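Local atomic coordinates of threonine phosphate decarboxylase-like enzyme (Sulfurospirillum multivorans, PDB entry 6OUX), a protein that catalyses the pyridoxal-phosphate-dependent decarboxylation of L-serine O-phosphate to ethanolamine O-phosphate, a precursor used in norcobamide biosynthesis. Residues 211-216 with 297-302; 215-218 with 223-226. One frame throughout, in Å; residues are numbered along the deposited sequence.

Contact 1. Residues 211-216 with 297-302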
loop_
_atom_site.group_PDB
_atom_site.type_symbol
_atom_site.label_atom_id
_atom_site.label_comp_id
_atom_site.label_asym_id
_atom_site.label_seq_id
_atom_site.Cartn_x
_atom_site.Cartn_y
_atom_site.Cartn_z
ATOM N N PHE A 211 -15.687 -0.914 -12.554
ATOM C CA PHE A 211 -17.133 -1.231 -12.358
ATOM C C PHE A 211 -17.786 -2.207 -13.318
ATOM O O PHE A 211 -19.038 -2.327 -13.330
ATOM C CB PHE A 211 -17.908 0.115 -12.328
ATOM C CG PHE A 211 -17.327 1.065 -11.330
ATOM C CD1 PHE A 211 -17.392 0.768 -9.994
ATOM C CD2 PHE A 211 -16.606 2.174 -11.722
ATOM C CE1 PHE A 211 -16.828 1.597 -9.049
ATOM C CE2 PHE A 211 -15.998 2.975 -10.785
ATOM C CZ PHE A 211 -16.127 2.701 -9.451
ATOM N N ILE A 212 -17.001 -2.880 -14.164
ATOM C CA ILE A 212 -17.566 -3.615 -15.288
ATOM C C ILE A 212 -18.314 -4.897 -14.832
ATOM O O ILE A 212 -19.188 -5.383 -15.518
ATOM C CB ILE A 212 -16.506 -3.974 -16.365
ATOM C CG1 ILE A 212 -17.196 -4.264 -17.723
ATOM C CG2 ILE A 212 -15.588 -5.096 -15.908
ATOM C CD1 ILE A 212 -16.268 -4.345 -18.899
ATOM N N HIS A 213 -18.008 -5.374 -13.651
ATOM C CA HIS A 213 -18.709 -6.558 -13.070
ATOM C C HIS A 213 -20.201 -6.256 -12.784
ATOM O O HIS A 213 -20.982 -7.163 -12.605
ATOM C CB HIS A 213 -18.062 -6.960 -11.726
ATOM C CG HIS A 213 -16.930 -7.904 -11.830
ATOM N ND1 HIS A 213 -16.137 -8.038 -12.958
ATOM C CD2 HIS A 213 -16.392 -8.721 -10.887
ATOM C CE1 HIS A 213 -15.178 -8.910 -12.700
ATOM N NE2 HIS A 213 -15.327 -9.352 -11.465
ATOM N N PHE A 214 -20.591 -4.990 -12.731
ATOM C CA PHE A 214 -21.972 -4.542 -12.527
ATOM C C PHE A 214 -22.738 -4.313 -13.791
ATOM O O PHE A 214 -23.944 -4.169 -13.713
ATOM C CB PHE A 214 -22.011 -3.309 -11.606
ATOM C CG PHE A 214 -21.191 -3.507 -10.371
ATOM C CD1 PHE A 214 -21.532 -4.518 -9.474
ATOM C CD2 PHE A 214 -20.032 -2.815 -10.166
ATOM C CE1 PHE A 214 -20.741 -4.763 -8.372
ATOM C CE2 PHE A 214 -19.237 -3.048 -9.043
ATOM C CZ PHE A 214 -19.585 -4.041 -8.168
ATOM N N ALA A 215 -22.089 -4.396 -14.945
ATOM C CA ALA A 215 -22.768 -4.159 -16.234
ATOM C C ALA A 215 -23.209 -5.490 -16.862
ATOM O O ALA A 215 -22.749 -6.613 -16.499
ATOM C CB ALA A 215 -21.855 -3.394 -17.199
ATOM N N TYR A 216 -24.113 -5.378 -17.814
ATOM C CA TYR A 216 -24.546 -6.591 -18.493
ATOM C C TYR A 216 -24.971 -6.242 -19.900
ATOM O O TYR A 216 -25.460 -5.154 -20.117
ATOM C CB TYR A 216 -25.668 -7.316 -17.694
ATOM C CG TYR A 216 -26.893 -6.497 -17.438
ATOM C CD1 TYR A 216 -26.957 -5.656 -16.336
ATOM C CD2 TYR A 216 -27.963 -6.487 -18.328
ATOM C CE1 TYR A 216 -28.031 -4.849 -16.110
ATOM C CE2 TYR A 216 -29.089 -5.684 -18.089
ATOM C CZ TYR A 216 -29.105 -4.865 -16.979
ATOM O OH TYR A 216 -30.162 -4.062 -16.714
ATOM N N GLU A 297 -22.545 -15.810 -7.935
ATOM C CA GLU A 297 -23.874 -15.681 -7.408
ATOM C C GLU A 297 -24.089 -14.320 -6.733
ATOM O O GLU A 297 -25.131 -13.734 -6.899
ATOM C CB GLU A 297 -24.178 -16.800 -6.390
ATOM C CG GLU A 297 -24.193 -18.214 -6.896
ATOM C CD GLU A 297 -24.143 -19.274 -5.776
ATOM O OE1 GLU A 297 -24.138 -18.972 -4.555
ATOM O OE2 GLU A 297 -24.173 -20.414 -6.151
ATOM N N ALA A 298 -23.135 -13.842 -5.930
ATOM C CA ALA A 298 -23.221 -12.556 -5.265
ATOM C C ALA A 298 -23.207 -11.311 -6.219
ATOM O O ALA A 298 -23.796 -10.252 -5.910
ATOM C CB ALA A 298 -22.038 -12.401 -4.307
ATOM N N ARG A 299 -22.484 -11.463 -7.325
ATOM C CA ARG A 299 -22.383 -10.417 -8.347
ATOM C C ARG A 299 -23.740 -10.292 -9.051
ATOM O O ARG A 299 -24.282 -9.222 -9.101
ATOM C CB ARG A 299 -21.295 -10.815 -9.318
ATOM C CG ARG A 299 -20.958 -9.759 -10.378
ATOM C CD ARG A 299 -19.964 -10.187 -11.428
ATOM N NE ARG A 299 -20.537 -11.255 -12.249
ATOM C CZ ARG A 299 -21.414 -11.102 -13.254
ATOM N NH1 ARG A 299 -21.802 -9.893 -13.687
ATOM N NH2 ARG A 299 -21.856 -12.185 -13.887
ATOM N N LYS A 300 -24.313 -11.412 -9.482
ATOM C CA LYS A 300 -25.619 -11.413 -10.110
ATOM C C LYS A 300 -26.752 -10.985 -9.201
ATOM O O LYS A 300 -27.622 -10.249 -9.635
ATOM C CB LYS A 300 -25.985 -12.752 -10.749
ATOM C CG LYS A 300 -25.118 -13.132 -11.912
ATOM C CD LYS A 300 -25.742 -14.254 -12.751
ATOM C CE LYS A 300 -25.171 -15.607 -12.467
ATOM N NZ LYS A 300 -24.426 -16.218 -13.606
ATOM N N GLN A 301 -26.688 -11.386 -7.932
ATOM C CA GLN A 301 -27.635 -10.941 -6.942
ATOM C C GLN A 301 -27.595 -9.446 -6.769
ATOM O O GLN A 301 -28.655 -8.778 -6.687
ATOM C CB GLN A 301 -27.313 -11.659 -5.623
ATOM C CG GLN A 301 -28.079 -11.274 -4.389
ATOM C CD GLN A 301 -27.608 -12.069 -3.178
ATOM O OE1 GLN A 301 -26.423 -12.458 -3.078
ATOM N NE2 GLN A 301 -28.494 -12.279 -2.252
ATOM N N TYR A 302 -26.382 -8.900 -6.670
ATOM C CA TYR A 302 -26.203 -7.463 -6.573
ATOM C C TYR A 302 -26.699 -6.692 -7.831
ATOM O O TYR A 302 -27.338 -5.647 -7.697
ATOM C CB TYR A 302 -24.754 -7.094 -6.274
ATOM C CG TYR A 302 -24.592 -5.622 -5.963
ATOM C CD1 TYR A 302 -25.068 -5.046 -4.826
ATOM C CD2 TYR A 302 -23.993 -4.794 -6.879
ATOM C CE1 TYR A 302 -24.926 -3.680 -4.575
ATOM C CE2 TYR A 302 -23.848 -3.435 -6.642
ATOM C CZ TYR A 302 -24.275 -2.895 -5.472
ATOM O OH TYR A 302 -24.099 -1.541 -5.319
HETATM O O HOH W 1 -23.267 -9.262 -16.161
#

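Contact 2. Residues 215-218 with 223-226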
loop_
_atom_site.group_PDB
_atom_site.type_symbol
_atom_site.label_atom_id
_atom_site.label_comp_id
_atom_site.label_asym_id
_atom_site.label_seq_id
_atom_site.Cartn_x
_atom_site.Cartn_y
_atom_site.Cartn_z
ATOM N N ALA A 215 -22.089 -4.396 -14.945
ATOM C CA ALA A 215 -22.768 -4.159 -16.234
ATOM C C ALA A 215 -23.209 -5.490 -16.862
ATOM O O ALA A 215 -22.749 -6.613 -16.499
ATOM C CB ALA A 215 -21.855 -3.394 -17.199
ATOM N N TYR A 216 -24.113 -5.378 -17.814
ATOM C CA TYR A 216 -24.546 -6.591 -18.493
ATOM C C TYR A 216 -24.971 -6.242 -19.900
ATOM O O TYR A 216 -25.460 -5.154 -20.117
ATOM C CB TYR A 216 -25.668 -7.316 -17.694
ATOM C CG TYR A 216 -26.893 -6.497 -17.438
ATOM C CD1 TYR A 216 -26.957 -5.656 -16.336
ATOM C CD2 TYR A 216 -27.963 -6.487 -18.328
ATOM C CE1 TYR A 216 -28.031 -4.849 -16.110
ATOM C CE2 TYR A 216 -29.089 -5.684 -18.089
ATOM C CZ TYR A 216 -29.105 -4.865 -16.979
ATOM O OH TYR A 216 -30.162 -4.062 -16.714
ATOM N N GLU A 217 -24.701 -7.160 -20.810
ATOM C CA GLU A 217 -25.111 -7.053 -22.205
ATOM C C GLU A 217 -26.184 -8.080 -22.607
ATOM O O GLU A 217 -26.687 -7.967 -23.700
ATOM C CB GLU A 217 -23.879 -7.124 -23.135
ATOM C CG GLU A 217 -23.063 -5.823 -23.061
ATOM C CD GLU A 217 -21.898 -5.763 -24.048
ATOM O OE1 GLU A 217 -22.011 -6.431 -25.134
ATOM O OE2 GLU A 217 -20.875 -5.081 -23.730
ATOM N N ASP A 218 -26.510 -9.041 -21.733
ATOM C CA ASP A 218 -27.499 -10.105 -21.979
ATOM C C ASP A 218 -28.290 -10.336 -20.702
ATOM O O ASP A 218 -27.837 -9.981 -19.585
ATOM C CB ASP A 218 -26.861 -11.413 -22.465
ATOM C CG ASP A 218 -25.878 -12.032 -21.475
ATOM O OD1 ASP A 218 -25.534 -11.433 -20.425
ATOM O OD2 ASP A 218 -25.457 -13.182 -21.717
ATOM N N CYS A 223 -20.800 -12.408 -17.125
ATOM C CA CYS A 223 -19.819 -11.464 -16.593
ATOM C C CYS A 223 -19.034 -10.917 -17.783
ATOM O O CYS A 223 -18.633 -11.663 -18.646
ATOM C CB CYS A 223 -18.877 -12.094 -15.624
ATOM S SG CYS A 223 -17.853 -10.894 -14.748
ATOM N N LEU A 224 -18.886 -9.612 -17.837
ATOM C CA LEU A 224 -18.171 -8.933 -18.904
ATOM C C LEU A 224 -16.766 -8.752 -18.459
ATOM O O LEU A 224 -16.498 -8.733 -17.270
ATOM C CB LEU A 224 -18.782 -7.548 -19.160
ATOM C CG LEU A 224 -20.228 -7.571 -19.662
ATOM C CD1 LEU A 224 -20.864 -6.209 -19.510
ATOM C CD2 LEU A 224 -20.265 -8.053 -21.113
ATOM N N SER A 225 -15.880 -8.559 -19.429
ATOM C CA SER A 225 -14.472 -8.390 -19.161
ATOM C C SER A 225 -13.825 -7.655 -20.327
ATOM O O SER A 225 -14.080 -8.018 -21.441
ATOM C CB SER A 225 -13.796 -9.741 -19.090
ATOM O OG SER A 225 -12.422 -9.465 -18.927
ATOM N N SER A 226 -12.977 -6.680 -20.053
ATOM C CA SER A 226 -12.215 -5.927 -21.099
ATOM C C SER A 226 -10.831 -6.656 -21.463
ATOM O O SER A 226 -10.008 -6.114 -22.239
ATOM C CB SER A 226 -11.936 -4.480 -20.613
ATOM O OG SER A 226 -13.054 -3.773 -20.131
HETATM O O HOH W 2 -20.287 -7.829 -16.014
#

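Contact 1. Residues 211-216 with 297-302
His213 meets Arg299 where a short 3-10 turn, residues 212-214, lies against the long helix 289-314. The turn belongs to the loop that leaves strand 204-208 of the seven-stranded mixed sheet, the core of the large domain in aspartate-aminotransferase-like (fold type I) enzymes, and the contact is a worked example of how an arginine can tie a loop to a helix through main-chain oxygens. His213 contributes mainly its carbonyl. Arg299 NH1 donates to His213 O over 3.0 Å, nearly straight at 168°, and the oxygen lies in the guanidinium plane, at its edge. Seen from the acceptor, the donor stands somewhat out of the carbonyl plane. The arginine chain arrives extended through its first two torsions and then bends at chi3 (66°), so that its aliphatic part stays in the contact: CD packs 3.8 Å from His213 CB while NH1 turns to the oxygen. The other end of the guanidinium, NH2, is held by a salt bridge to Glu296 and a hydrogen bond to Leu221 O, which together fix its rotation.

Phe214 follows with an apolar contact. One side of its ring, CD1 and CE1, meets the CD2-CE2 side of Tyr302, with Phe214 CE1 and Tyr302 CD2 3.6 Å apart. The ring centroids are 5.4 Å apart and the planes 70° to each other, an oblique pairing. Tyr302 sends its ring out from the helix with CG anti to the backbone N, and its hydroxyl is anchored beyond this contact on Gly372 O.

Ala215 turns its methyl from the helix and joins through its carbonyl and a water, which bridges Ala215 O (2.7 Å) and Arg299 NH1, from which it accepts (2.9 Å).

Contact 2. Residues 215-218 with 223-226
Leu224 reaches across to Ala215 and Glu217 with its two methyl groups divided between them. CD1 is directed at the Ala215 peptide, 3.6 Å from Ala215 O and 3.8 Å from Tyr216 N, and it also touches the methyl CB of Ala215 at 3.8 Å. CD2 faces Glu217 instead, where the two side chains cross at about a right angle: Leu224 CD2 lies 4.1 Å from Glu217 CG and 4.0 Å from Glu217 OE2. The fork stands in this position because CG is set anti to the carbonyl carbon (chi1 -64°), which carries both branches over to the facing limb of the loop. Glu217 runs extended beyond CG, and its methylene gives the leucine an apolar surface while its carboxylate goes on to other partners. Those partners hold the acid in place: OE2 is hydrogen-bonded by Tyr186 OH and by Leu189 N, at the start of helix 189-198, and Tyr186 also packs on Leu224.

Both segments lie in the one loop joining strand 204-208 to helix 227-232, within a beta-alpha-beta connection to the neighbouring parallel strand 236-241, and the loop here doubles back on itself, so that residues only a few positions apart along the chain come face to face. Cutting Leu224 back to an alanine is likely to open a gap between the Ala215 peptide and the Glu217 methylene, with water then the main link between the two limbs.

That water bridges the two backbones, next to the side-chain contact: it lies 2.8 Å from Ala215 O and accepts from Leu224 N at 2.9 Å.

How the contacts relate
Leaving strand 204-208, the chain enters 211-216, the first segment of contact 1, and its end overlaps 215-218, the first segment of contact 2. Contact 2 closes within a few residues, at 223-226, just before helix 227-232. Contact 1 closes only after the rest of the large-domain sheet, on helix 289-314, so the small loop is nested inside the large one. The carbonyl of Ala215 serves both, with a water of each contact beside it. Cys223 also touches Arg299, its N lying 3.4 Å from Arg299 NH2. The two contacts tie the connection between strand 204-208 and helix 227-232 to itself and to the long helix.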